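Local coordinates for antibiotic resistance protein (Deinococcus radiodurans, PDB 2VLI) that probably acts as a phosphotransferase of the P-loop NTPase clan that gives resistance to tunicamycin, at residues 110-115 with 141-146; 7-12 with 82-87; 60-65 with 92-97; 68-73 with 102-107. All coordinates share one frame; numbering follows the deposited sequence.

Overall arrangement
All four contacts build one P-loop domain around a parallel sheet. Contact 2 lies at its centre, about 1 Å from the middle of the chain, and pairs strand 7-11 with strand 80-84. Contact 1 sits at the end of the neighbouring strand 107-112 and holds Glu-145 of the cadmium site; the centres of contacts 1 and 2 are about 12 Å apart. The side chain of Asn-11 is about 12 Å from that ion. Contacts 3 and 4 share helix 61-75, with centres about 11 Å apart. Trp-9 of contact 2 packs on Leu-95 of contact 3, and Ile-7 packs on Ser-73 of contact 4. Contacts 1 and 4 lie on opposite sides of the chain's centre.

Contact 1: 110-115 with 141-146; sequences TLIAPL and ELRGEQ. With CD (cadmium ion), chain C.
Ile-112 meets Arg-143 with its CG2 methyl. The methyl lies over the centre of one guanidinium face, with CG2 3.5 Å from Arg-143 CZ. The extended arginine chain brings the group to Ile-112, and the turn at chi4 (-84°) lays its face on the methyl. The other branch of Ile-112 bends back (chi2 -47°) and brings CD1 to 3.6 Å from Leu-142 O. Beside it, Thr-110 CG2 rests 3.9 Å from Leu-142 CD2, the two side chains crossing at about a right angle. A water joins the segments further out: it donates to Ala-113 O and accepts from Arg-143 NH2 at 3.2 Å. The contact packs the end of strand 107-112, in the parallel sheet of the P-loop fold, against the end of helix 132-142. The polar tip of Thr-110 turns elsewhere, OG1 bonding to Phe-147 O. Leu-142 O accepts a hydrogen bond from NE2 of His-150, whose ND1 binds the cadmium ion, a second-shell bond consistent with orienting this metal ligand. Glu-145 chelates the same ion, OE2 at 2.3 Å and OE1 at 2.6 Å. Its OE1 is also hydrogen-bonded to Gln-148 NE2.

Contact 2: 7-12 with 82-87; sequences IIWING and VPVSIS
One of the two inner strand pairs of a P-loop kinase-type parallel sheet, strand order 2-3-1-4-5, is made here. Strand 7-11, the middle one, leads at Gly-12 into the P-loop, and strand 80-84 runs parallel beside it, the two directions 16° apart. The backbone bonds form the usual parallel ladder. Val-82 N donates to Ile-8 O, Ile-10 N donates to Val-82 O at 3.0 Å, and Val-84 N donates to Ile-10 O. A weak bond from Gly-12 N to Val-84 O continues it. On the face that carries Trp-9, Val-82 and Val-84, the indole lies against both valines. Val-84 CG1 sits over one ring face, shifted toward the rim, 4.1 Å from Trp-9 CZ2. Val-84 CG2 is closer, 3.7 Å from Trp-9 NE1. Val-82 CG1 approaches the ring obliquely, 3.9 Å from Trp-9 CE3. Leu-95 and Met-96 of helix 89-101 also pack on this ring. The opposite face, with Ile-10 and Pro-83, is covered by helix 20-28. Asn-11 closes strand 7-11, and its amide extends the pairing beyond the end of strand 80-84. Its CG stands anti to the backbone N (chi1 -174°), and the amide reaches across to the backbone of Ile-86. OD1 accepts from Ile-86 N at 2.7 Å, the donor tilted from the amide carbonyl plane. Asn-11 ND2 donates in plane to a lone pair of Ile-86 O, 2.9 Å away.

Contact 3: 60-65 with 92-97; sequences MWIPLM and HRRLMS
Ile-62 of helix 61-75 reaches between Arg-94 and Leu-95 of helix 89-101. The two short helix segments run in nearly the same direction, 26° apart, with axes 10.1 Å from each other. With chi2 near 180° (172°) the isoleucine chain stretches away from its own helix, and Ile-62 CD1 reaches Arg-94 CB at 3.6 Å. The arginine turns at chi3 (-78°), and its NE lies 3.8 Å from the same Ile-62 CD1. One atom further back, Ile-62 CG1 rests 4.0 Å from Leu-95 CD2. Leu-95 CD2 also lies 4.3 Å from Trp-61 CZ3, a looser contact, oblique to the ring. Selenomethionine Met-65 is folded at both chi2 and chi3, which swings CE back over one face of the Trp-61 indole and toward Leu-95. The Met-65 CE to Leu-95 CD2 separation is tighter than normal packing, and its exact value is doubtful. Outside the pair, Trp-61 NE1 bonds to Pro-37 O, and Leu-95 packs on Ile-86. No hydrogen bond joins the two segments. They meet through methyls, methylenes, the Trp-61 ring and the NE end of the Arg-94 chain, so the two helices are joined here almost wholly by apolar packing.

Contact 4: 68-73 with 102-107; sequences ALQYAS and RGLSVH
Gln-70 lies across Arg-102, the two side chains meeting at about a right angle. Starting from the helix, Gln-70 CB touches Leu-104 CD1 at 4.0 Å. CG points away from the backbone N, chi1 -174°, and chi2 keeps the chain straight, which takes the amide past the leucine to the arginine. There Gln-70 CD lies 3.9 Å from Arg-102 CB. The amide then divides its contacts. OE1 rests against the aliphatic part of the arginine, 3.8 Å from Arg-102 CG, while Gln-70 NE2 lies 3.1 Å from Arg-102 O. The amide and guanidinium planes are 59° apart, so the two groups do not stack. The charged end of Arg-102 is engaged elsewhere: NE forms a salt bridge with Asp-67 OD1, and NH1 bonds to Gly-98 O. Helix 89-101 finishes here in a Schellman motif. Gly-103 is its C-prime residue with positive phi, Gly-103 N pairing with Lys-100 O and Leu-104 N with Leu-99 O. The turn sends the chain toward strand 107-112 and presents Leu-104 to helix 61-75 of the P-loop domain. The two methyls of Leu-104 part over that helix. Leu-104 CD1 sits 3.8 Å from Gln-70 CA and faces Leu-69 more loosely, whereas CD2 comes to 3.6 Å from Ser-73 OG. On the sheet side, Ile-7 of strand 7-11 packs against both Leu-104 and Ser-73.

Contact 1: 110-115 with 141-146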
loop_
_atom_site.group_PDB
_atom_site.type_symbol
_atom_site.label_atom_id
_atom_site.label_comp_id
_atom_site.label_asym_id
_atom_site.label_seq_id
_atom_site.Cartn_x
_atom_site.Cartn_y
_atom_site.Cartn_z
ATOM N N THR A 110 13.756 0.305 4.514
ATOM C CA THR A 110 12.667 1.278 4.690
ATOM C C THR A 110 12.733 1.816 6.123
ATOM O O THR A 110 12.811 1.047 7.070
ATOM C CB THR A 110 11.300 0.640 4.378
ATOM O OG1 THR A 110 11.265 0.289 2.985
ATOM C CG2 THR A 110 10.101 1.575 4.672
ATOM N N LEU A 111 12.807 3.137 6.250
ATOM C CA LEU A 111 12.837 3.796 7.557
ATOM C C LEU A 111 11.477 3.867 8.126
ATOM O O LEU A 111 10.569 4.438 7.524
ATOM C CB LEU A 111 13.389 5.196 7.439
ATOM C CG LEU A 111 14.738 5.242 6.744
ATOM C CD1 LEU A 111 15.355 6.628 6.785
ATOM C CD2 LEU A 111 15.686 4.204 7.329
ATOM N N ILE A 112 11.340 3.292 9.324
ATOM C CA ILE A 112 10.136 3.417 10.131
ATOM C C ILE A 112 10.335 4.530 11.155
ATOM O O ILE A 112 10.996 4.346 12.171
ATOM C CB ILE A 112 9.809 2.117 10.871
ATOM C CG1 ILE A 112 9.753 0.935 9.887
ATOM C CG2 ILE A 112 8.511 2.288 11.700
ATOM C CD1 ILE A 112 8.934 1.248 8.622
ATOM N N ALA A 113 9.744 5.673 10.884
ATOM C CA ALA A 113 9.984 6.846 11.669
ATOM C C ALA A 113 8.773 7.175 12.507
ATOM O O ALA A 113 7.656 6.910 12.094
ATOM C CB ALA A 113 10.342 8.016 10.757
ATOM N N PRO A 114 8.994 7.784 13.699
ATOM C CA PRO A 114 7.908 8.192 14.572
ATOM C C PRO A 114 6.990 9.243 13.950
ATOM O O PRO A 114 7.459 10.151 13.224
ATOM C CB PRO A 114 8.642 8.776 15.790
ATOM C CG PRO A 114 9.932 8.068 15.793
ATOM C CD PRO A 114 10.307 8.010 14.333
ATOM N N LEU A 115 5.685 9.104 14.194
ATOM C CA LEU A 115 4.703 10.026 13.604
ATOM C C LEU A 115 5.065 11.536 13.862
ATOM O O LEU A 115 4.979 12.366 12.970
ATOM C CB LEU A 115 3.306 9.715 14.098
ATOM C CG LEU A 115 2.159 10.601 13.682
ATOM C CD1 LEU A 115 2.048 10.710 12.158
ATOM C CD2 LEU A 115 0.852 10.125 14.400
ATOM N N GLU A 141 1.443 1.834 6.363
ATOM C CA GLU A 141 1.765 1.070 5.116
ATOM C C GLU A 141 3.222 0.679 5.027
ATOM O O GLU A 141 3.537 -0.468 4.697
ATOM C CB GLU A 141 1.353 1.774 3.826
ATOM C CG GLU A 141 1.962 1.034 2.575
ATOM C CD GLU A 141 1.276 1.245 1.246
ATOM O OE1 GLU A 141 0.634 2.288 1.107
ATOM O OE2 GLU A 141 1.465 0.330 0.326
ATOM N N LEU A 142 4.146 1.602 5.361
ATOM C CA LEU A 142 5.551 1.276 5.328
ATOM C C LEU A 142 6.037 0.143 6.259
ATOM O O LEU A 142 7.075 -0.477 6.016
ATOM C CB LEU A 142 6.408 2.549 5.563
ATOM C CG LEU A 142 6.275 3.633 4.487
ATOM C CD1 LEU A 142 6.995 4.987 4.848
ATOM C CD2 LEU A 142 6.829 3.120 3.231
ATOM N N ARG A 143 5.317 -0.039 7.350
ATOM C CA ARG A 143 5.553 -1.092 8.320
ATOM C C ARG A 143 5.157 -2.488 7.810
ATOM O O ARG A 143 5.446 -3.466 8.479
ATOM C CB ARG A 143 4.805 -0.831 9.585
ATOM C CG ARG A 143 5.378 0.277 10.477
ATOM C CD ARG A 143 4.382 0.518 11.580
ATOM N NE ARG A 143 4.821 1.578 12.486
ATOM C CZ ARG A 143 5.648 1.404 13.512
ATOM N NH1 ARG A 143 6.107 0.208 13.827
ATOM N NH2 ARG A 143 6.024 2.452 14.255
ATOM N N GLY A 144 4.553 -2.573 6.626
ATOM C CA GLY A 144 4.232 -3.869 6.008
ATOM C C GLY A 144 5.507 -4.607 5.655
ATOM O O GLY A 144 6.496 -3.983 5.269
ATOM N N GLU A 145 5.489 -5.939 5.710
ATOM C CA GLU A 145 6.662 -6.696 5.333
ATOM C C GLU A 145 7.034 -6.639 3.854
ATOM O O GLU A 145 8.135 -6.993 3.530
ATOM C CB GLU A 145 6.685 -8.098 5.924
ATOM C CG GLU A 145 6.767 -8.093 7.401
ATOM C CD GLU A 145 7.993 -7.321 7.951
ATOM O OE1 GLU A 145 9.096 -7.446 7.479
ATOM O OE2 GLU A 145 7.829 -6.657 8.931
ATOM N N GLN A 146 6.150 -6.181 2.963
ATOM C CA GLN A 146 6.536 -5.966 1.547
ATOM C C GLN A 146 7.653 -4.866 1.442
ATOM O O GLN A 146 8.384 -4.747 0.460
ATOM C CB GLN A 146 5.317 -5.541 0.729
ATOM C CG GLN A 146 4.734 -4.096 0.917
ATOM C CD GLN A 146 3.800 -3.950 2.092
ATOM O OE1 GLN A 146 3.815 -4.775 3.000
ATOM N NE2 GLN A 146 2.963 -2.886 2.087
HETATM CD CD CD C . 10.004 -6.011 9.441
HETATM O O HOH W 1 5.754 5.019 12.400
#

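Contact 2: 7-12 with 82-87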
loop_
_atom_site.group_PDB
_atom_site.type_symbol
_atom_site.label_atom_id
_atom_site.label_comp_id
_atom_site.label_asym_id
_atom_site.label_seq_id
_atom_site.Cartn_x
_atom_site.Cartn_y
_atom_site.Cartn_z
ATOM N N ILE A 7 25.378 -1.206 -3.192
ATOM C CA ILE A 7 24.299 -0.221 -3.410
ATOM C C ILE A 7 23.419 -0.141 -2.156
ATOM O O ILE A 7 22.852 -1.159 -1.732
ATOM C CB ILE A 7 23.474 -0.577 -4.671
ATOM C CG1 ILE A 7 24.403 -0.558 -5.906
ATOM C CG2 ILE A 7 22.318 0.420 -4.887
ATOM C CD1 ILE A 7 23.739 -1.010 -7.200
ATOM N N ILE A 8 23.339 1.040 -1.538
ATOM C CA ILE A 8 22.545 1.222 -0.305
ATOM C C ILE A 8 21.289 2.010 -0.672
ATOM O O ILE A 8 21.379 3.154 -1.009
ATOM C CB ILE A 8 23.340 1.931 0.784
ATOM C CG1 ILE A 8 24.670 1.218 1.018
ATOM C CG2 ILE A 8 22.590 1.999 2.060
ATOM C CD1 ILE A 8 25.674 2.065 1.790
ATOM N N TRP A 9 20.137 1.355 -0.612
ATOM C CA TRP A 9 18.893 1.852 -1.159
ATOM C C TRP A 9 18.003 2.122 0.043
ATOM O O TRP A 9 17.687 1.213 0.795
ATOM C CB TRP A 9 18.320 0.763 -2.040
ATOM C CG TRP A 9 16.949 0.999 -2.586
ATOM C CD1 TRP A 9 15.770 0.906 -1.907
ATOM C CD2 TRP A 9 16.598 1.253 -3.956
ATOM N NE1 TRP A 9 14.717 1.111 -2.748
ATOM C CE2 TRP A 9 15.188 1.309 -4.021
ATOM C CE3 TRP A 9 17.333 1.421 -5.136
ATOM C CZ2 TRP A 9 14.496 1.574 -5.206
ATOM C CZ3 TRP A 9 16.622 1.672 -6.336
ATOM C CH2 TRP A 9 15.232 1.757 -6.352
ATOM N N ILE A 10 17.667 3.377 0.258
ATOM C CA ILE A 10 17.005 3.796 1.468
ATOM C C ILE A 10 15.669 4.483 1.179
ATOM O O ILE A 10 15.629 5.598 0.655
ATOM C CB ILE A 10 17.906 4.769 2.279
ATOM C CG1 ILE A 10 19.224 4.086 2.613
ATOM C CG2 ILE A 10 17.165 5.256 3.558
ATOM C CD1 ILE A 10 20.344 5.052 3.055
ATOM N N ASN A 11 14.575 3.811 1.527
ATOM C CA ASN A 11 13.251 4.328 1.350
ATOM C C ASN A 11 12.791 4.938 2.662
ATOM O O ASN A 11 13.073 4.409 3.726
ATOM C CB ASN A 11 12.305 3.220 0.945
ATOM C CG ASN A 11 10.915 3.732 0.601
ATOM O OD1 ASN A 11 10.741 4.874 0.153
ATOM N ND2 ASN A 11 9.918 2.917 0.863
ATOM N N GLY A 12 12.043 6.000 2.584
ATOM C CA GLY A 12 11.696 6.762 3.783
ATOM C C GLY A 12 10.392 7.463 3.558
ATOM O O GLY A 12 9.965 7.594 2.406
ATOM N N VAL A 82 21.232 5.445 -2.658
ATOM C CA VAL A 82 20.023 5.833 -3.393
ATOM C C VAL A 82 18.853 6.143 -2.432
ATOM O O VAL A 82 18.193 5.226 -1.998
ATOM C CB VAL A 82 19.584 4.675 -4.354
ATOM C CG1 VAL A 82 18.413 5.116 -5.219
ATOM C CG2 VAL A 82 20.798 4.100 -5.174
ATOM N N PRO A 83 18.573 7.430 -2.137
ATOM C CA PRO A 83 17.393 7.823 -1.352
ATOM C C PRO A 83 16.141 7.832 -2.225
ATOM O O PRO A 83 16.139 8.452 -3.270
ATOM C CB PRO A 83 17.713 9.242 -0.875
ATOM C CG PRO A 83 18.889 9.720 -1.693
ATOM C CD PRO A 83 19.297 8.609 -2.656
ATOM N N VAL A 84 15.081 7.151 -1.776
ATOM C CA VAL A 84 13.814 7.111 -2.444
ATOM C C VAL A 84 12.721 7.341 -1.422
ATOM O O VAL A 84 12.950 7.265 -0.232
ATOM C CB VAL A 84 13.564 5.780 -3.182
ATOM C CG1 VAL A 84 14.630 5.549 -4.189
ATOM C CG2 VAL A 84 13.547 4.611 -2.237
ATOM N N SER A 85 11.557 7.697 -1.921
ATOM C CA SER A 85 10.355 7.897 -1.130
ATOM C C SER A 85 9.229 7.263 -1.885
ATOM O O SER A 85 8.656 7.881 -2.787
ATOM C CB SER A 85 10.071 9.371 -0.986
ATOM O OG SER A 85 9.773 9.636 0.368
ATOM N N ILE A 86 8.962 5.993 -1.587
ATOM C CA ILE A 86 7.945 5.246 -2.301
ATOM C C ILE A 86 7.002 4.640 -1.249
ATOM O O ILE A 86 7.456 4.042 -0.299
ATOM C CB ILE A 86 8.520 4.105 -3.111
ATOM C CG1 ILE A 86 9.485 4.621 -4.208
ATOM C CG2 ILE A 86 7.404 3.273 -3.720
ATOM C CD1 ILE A 86 8.816 5.176 -5.412
ATOM N N SER A 87 5.697 4.750 -1.509
ATOM C CA SER A 87 4.638 4.254 -0.616
ATOM C C SER A 87 3.808 3.157 -1.240
ATOM O O SER A 87 3.248 2.339 -0.504
ATOM C CB SER A 87 3.736 5.432 -0.211
ATOM O OG SER A 87 3.248 6.186 -1.353
#

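Contact 3: 60-65 with 92-97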
loop_
_atom_site.group_PDB
_atom_site.type_symbol
_atom_site.label_atom_id
_atom_site.label_comp_id
_atom_site.label_asym_id
_atom_site.label_seq_id
_atom_site.Cartn_x
_atom_site.Cartn_y
_atom_site.Cartn_z
HETATM N N MSE A 60 7.767 5.788 -17.701
HETATM C CA MSE A 60 9.166 5.510 -18.070
HETATM C C MSE A 60 10.149 5.723 -16.896
HETATM O O MSE A 60 11.305 5.342 -17.001
HETATM C CB MSE A 60 9.602 6.439 -19.230
HETATM C CG MSE A 60 8.737 6.330 -20.480
HETATM SE SE MSE A 60 8.670 4.464 -21.059
HETATM C CE MSE A 60 10.399 4.473 -21.670
ATOM N N TRP A 61 9.686 6.306 -15.796
ATOM C CA TRP A 61 10.546 6.600 -14.662
ATOM C C TRP A 61 11.209 5.365 -14.078
ATOM O O TRP A 61 12.431 5.292 -13.976
ATOM C CB TRP A 61 9.786 7.332 -13.554
ATOM C CG TRP A 61 10.687 7.653 -12.394
ATOM C CD1 TRP A 61 11.631 8.624 -12.347
ATOM C CD2 TRP A 61 10.738 6.995 -11.125
ATOM N NE1 TRP A 61 12.243 8.638 -11.149
ATOM C CE2 TRP A 61 11.704 7.661 -10.358
ATOM C CE3 TRP A 61 10.004 5.963 -10.535
ATOM C CZ2 TRP A 61 12.008 7.285 -9.063
ATOM C CZ3 TRP A 61 10.318 5.586 -9.235
ATOM C CH2 TRP A 61 11.300 6.248 -8.518
ATOM N N ILE A 62 10.419 4.343 -13.735
ATOM C CA ILE A 62 11.039 3.125 -13.229
ATOM C C ILE A 62 12.090 2.502 -14.177
ATOM O O ILE A 62 13.238 2.336 -13.806
ATOM C CB ILE A 62 10.016 2.038 -12.792
ATOM C CG1 ILE A 62 9.313 2.458 -11.488
ATOM C CG2 ILE A 62 10.805 0.725 -12.604
ATOM C CD1 ILE A 62 8.152 1.561 -11.055
ATOM N N PRO A 63 11.710 2.161 -15.409
ATOM C CA PRO A 63 12.736 1.552 -16.261
ATOM C C PRO A 63 13.946 2.452 -16.617
ATOM O O PRO A 63 15.072 1.992 -16.635
ATOM C CB PRO A 63 11.945 1.133 -17.518
ATOM C CG PRO A 63 10.826 2.068 -17.562
ATOM C CD PRO A 63 10.423 2.283 -16.122
ATOM N N LEU A 64 13.747 3.734 -16.797
ATOM C CA LEU A 64 14.864 4.536 -17.232
ATOM C C LEU A 64 15.754 4.894 -16.080
ATOM O O LEU A 64 16.968 4.944 -16.244
ATOM C CB LEU A 64 14.427 5.778 -18.005
ATOM C CG LEU A 64 13.618 5.629 -19.289
ATOM C CD1 LEU A 64 13.554 6.922 -20.113
ATOM C CD2 LEU A 64 14.081 4.348 -20.111
HETATM N N MSE A 65 15.170 5.194 -14.922
HETATM C CA MSE A 65 15.994 5.422 -13.753
HETATM C C MSE A 65 16.837 4.204 -13.373
HETATM O O MSE A 65 17.989 4.347 -12.964
HETATM C CB MSE A 65 15.116 5.954 -12.612
HETATM C CG MSE A 65 15.820 6.251 -11.309
HETATM SE SE MSE A 65 16.158 4.669 -10.187
HETATM C CE MSE A 65 14.310 4.025 -9.827
ATOM N N HIS A 92 6.837 -0.252 -5.528
ATOM C CA HIS A 92 7.943 -0.903 -4.811
ATOM C C HIS A 92 8.307 -2.247 -5.450
ATOM O O HIS A 92 9.477 -2.553 -5.653
ATOM C CB HIS A 92 7.598 -1.081 -3.314
ATOM C CG HIS A 92 8.681 -1.739 -2.517
ATOM N ND1 HIS A 92 9.852 -1.084 -2.162
ATOM C CD2 HIS A 92 8.788 -3.002 -2.037
ATOM C CE1 HIS A 92 10.628 -1.928 -1.491
ATOM N NE2 HIS A 92 10.005 -3.093 -1.395
ATOM N N ARG A 93 7.303 -3.062 -5.770
ATOM C CA ARG A 93 7.599 -4.363 -6.323
ATOM C C ARG A 93 8.254 -4.232 -7.680
ATOM O O ARG A 93 9.146 -4.968 -8.010
ATOM C CB ARG A 93 6.341 -5.255 -6.411
ATOM C CG ARG A 93 6.618 -6.624 -7.066
ATOM C CD ARG A 93 7.939 -7.346 -6.643
ATOM N NE ARG A 93 7.932 -7.965 -5.308
ATOM C CZ ARG A 93 7.683 -9.250 -5.060
ATOM N NH1 ARG A 93 7.384 -10.083 -6.059
ATOM N NH2 ARG A 93 7.733 -9.705 -3.802
ATOM N N ARG A 94 7.754 -3.289 -8.463
ATOM C CA ARG A 94 8.209 -3.020 -9.833
ATOM C C ARG A 94 9.695 -2.671 -9.816
ATOM O O ARG A 94 10.485 -3.220 -10.591
ATOM C CB ARG A 94 7.382 -1.888 -10.455
ATOM C CG ARG A 94 6.023 -2.355 -11.072
ATOM C CD ARG A 94 5.510 -1.400 -12.211
ATOM N NE ARG A 94 4.885 -0.175 -11.684
ATOM C CZ ARG A 94 3.662 -0.105 -11.152
ATOM N NH1 ARG A 94 2.888 -1.186 -11.067
ATOM N NH2 ARG A 94 3.211 1.065 -10.676
ATOM N N LEU A 95 10.038 -1.773 -8.897
ATOM C CA LEU A 95 11.400 -1.418 -8.615
ATOM C C LEU A 95 12.249 -2.586 -8.171
ATOM O O LEU A 95 13.322 -2.780 -8.676
ATOM C CB LEU A 95 11.436 -0.284 -7.576
ATOM C CG LEU A 95 11.068 1.144 -8.000
ATOM C CD1 LEU A 95 10.739 2.039 -6.773
ATOM C CD2 LEU A 95 12.223 1.811 -8.798
HETATM N N MSE A 96 11.741 -3.406 -7.236
HETATM C CA MSE A 96 12.501 -4.512 -6.749
HETATM C C MSE A 96 12.719 -5.526 -7.869
HETATM O O MSE A 96 13.808 -5.992 -8.027
HETATM C CB MSE A 96 11.848 -5.160 -5.485
HETATM C CG MSE A 96 11.906 -4.361 -4.181
HETATM SE SE MSE A 96 13.625 -3.633 -3.540
HETATM C CE MSE A 96 13.424 -1.777 -4.234
ATOM N N SER A 97 11.692 -5.885 -8.645
ATOM C CA SER A 97 11.925 -6.852 -9.733
ATOM C C SER A 97 12.784 -6.275 -10.902
ATOM O O SER A 97 13.583 -6.993 -11.531
ATOM C CB SER A 97 10.599 -7.430 -10.225
ATOM O OG SER A 97 9.682 -6.403 -10.541
#

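Contact 4: 68-73 with 102-107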
loop_
_atom_site.group_PDB
_atom_site.type_symbol
_atom_site.label_atom_id
_atom_site.label_comp_id
_atom_site.label_asym_id
_atom_site.label_seq_id
_atom_site.Cartn_x
_atom_site.Cartn_y
_atom_site.Cartn_z
ATOM N N ALA A 68 19.754 3.876 -15.819
ATOM C CA ALA A 68 20.780 4.793 -15.346
ATOM C C ALA A 68 21.560 4.276 -14.123
ATOM O O ALA A 68 22.766 4.456 -14.021
ATOM C CB ALA A 68 20.163 6.135 -15.022
ATOM N N LEU A 69 20.834 3.716 -13.157
ATOM C CA LEU A 69 21.405 3.137 -11.950
ATOM C C LEU A 69 22.372 2.001 -12.262
ATOM O O LEU A 69 23.457 1.932 -11.693
ATOM C CB LEU A 69 20.299 2.620 -11.013
ATOM C CG LEU A 69 20.731 2.146 -9.628
ATOM C CD1 LEU A 69 21.536 3.249 -8.920
ATOM C CD2 LEU A 69 19.505 1.719 -8.806
ATOM N N GLN A 70 21.978 1.127 -13.164
ATOM C CA GLN A 70 22.850 0.047 -13.606
ATOM C C GLN A 70 24.168 0.593 -14.175
ATOM O O GLN A 70 25.233 0.152 -13.790
ATOM C CB GLN A 70 22.125 -0.765 -14.643
ATOM C CG GLN A 70 22.814 -2.025 -15.121
ATOM C CD GLN A 70 21.923 -2.757 -16.109
ATOM O OE1 GLN A 70 21.127 -2.137 -16.820
ATOM N NE2 GLN A 70 22.027 -4.065 -16.144
ATOM N N TYR A 71 24.094 1.601 -15.044
ATOM C CA TYR A 71 25.304 2.205 -15.560
ATOM C C TYR A 71 26.075 2.855 -14.424
ATOM O O TYR A 71 27.278 2.665 -14.316
ATOM C CB TYR A 71 25.001 3.203 -16.716
ATOM C CG TYR A 71 26.271 3.774 -17.308
ATOM C CD1 TYR A 71 27.006 3.064 -18.268
ATOM C CD2 TYR A 71 26.775 4.970 -16.864
ATOM C CE1 TYR A 71 28.187 3.573 -18.782
ATOM C CE2 TYR A 71 27.975 5.488 -17.355
ATOM C CZ TYR A 71 28.680 4.801 -18.304
ATOM O OH TYR A 71 29.878 5.321 -18.780
ATOM N N ALA A 72 25.398 3.621 -13.554
ATOM C CA ALA A 72 26.068 4.248 -12.407
ATOM C C ALA A 72 26.838 3.222 -11.554
ATOM O O ALA A 72 27.958 3.489 -11.091
ATOM C CB ALA A 72 25.072 5.063 -11.523
ATOM N N SER A 73 26.230 2.053 -11.377
ATOM C CA SER A 73 26.815 0.940 -10.632
ATOM C C SER A 73 28.179 0.522 -11.186
ATOM O O SER A 73 29.097 0.261 -10.434
ATOM C CB SER A 73 25.854 -0.270 -10.665
ATOM O OG SER A 73 26.317 -1.294 -9.826
ATOM N N ARG A 102 18.026 -6.522 -13.875
ATOM C CA ARG A 102 19.252 -5.839 -14.271
ATOM C C ARG A 102 20.468 -6.387 -13.573
ATOM O O ARG A 102 21.565 -5.816 -13.664
ATOM C CB ARG A 102 19.113 -4.339 -14.003
ATOM C CG ARG A 102 18.210 -3.696 -15.006
ATOM C CD ARG A 102 17.779 -2.339 -14.575
ATOM N NE ARG A 102 16.870 -1.771 -15.557
ATOM C CZ ARG A 102 15.590 -2.048 -15.690
ATOM N NH1 ARG A 102 14.970 -2.864 -14.853
ATOM N NH2 ARG A 102 14.896 -1.434 -16.618
ATOM N N GLY A 103 20.253 -7.456 -12.821
ATOM C CA GLY A 103 21.303 -8.126 -12.093
ATOM C C GLY A 103 21.877 -7.328 -10.962
ATOM O O GLY A 103 23.001 -7.562 -10.584
ATOM N N LEU A 104 21.113 -6.397 -10.394
ATOM C CA LEU A 104 21.657 -5.506 -9.386
ATOM C C LEU A 104 21.206 -5.999 -8.006
ATOM O O LEU A 104 20.008 -6.176 -7.759
ATOM C CB LEU A 104 21.160 -4.089 -9.644
ATOM C CG LEU A 104 21.778 -3.291 -10.792
ATOM C CD1 LEU A 104 20.999 -2.012 -11.039
ATOM C CD2 LEU A 104 23.230 -2.963 -10.455
ATOM N N SER A 105 22.151 -6.213 -7.108
ATOM C CA SER A 105 21.806 -6.684 -5.791
ATOM C C SER A 105 22.017 -5.505 -4.884
ATOM O O SER A 105 23.131 -4.988 -4.784
ATOM C CB SER A 105 22.669 -7.882 -5.375
ATOM O OG SER A 105 21.967 -8.662 -4.396
ATOM N N VAL A 106 20.939 -5.038 -4.287
ATOM C CA VAL A 106 20.983 -3.847 -3.450
ATOM C C VAL A 106 20.620 -4.187 -2.016
ATOM O O VAL A 106 19.834 -5.087 -1.758
ATOM C CB VAL A 106 20.116 -2.642 -4.000
ATOM C CG1 VAL A 106 20.261 -2.509 -5.513
ATOM C CG2 VAL A 106 18.667 -2.719 -3.602
ATOM N N HIS A 107 21.190 -3.422 -1.099
ATOM C CA HIS A 107 20.779 -3.434 0.290
ATOM C C HIS A 107 19.663 -2.437 0.476
ATOM O O HIS A 107 19.892 -1.228 0.543
ATOM C CB HIS A 107 21.950 -3.031 1.162
ATOM C CG HIS A 107 23.105 -3.969 1.071
ATOM N ND1 HIS A 107 23.166 -5.147 1.791
ATOM C CD2 HIS A 107 24.250 -3.908 0.346
ATOM C CE1 HIS A 107 24.302 -5.763 1.524
ATOM N NE2 HIS A 107 24.987 -5.025 0.663
#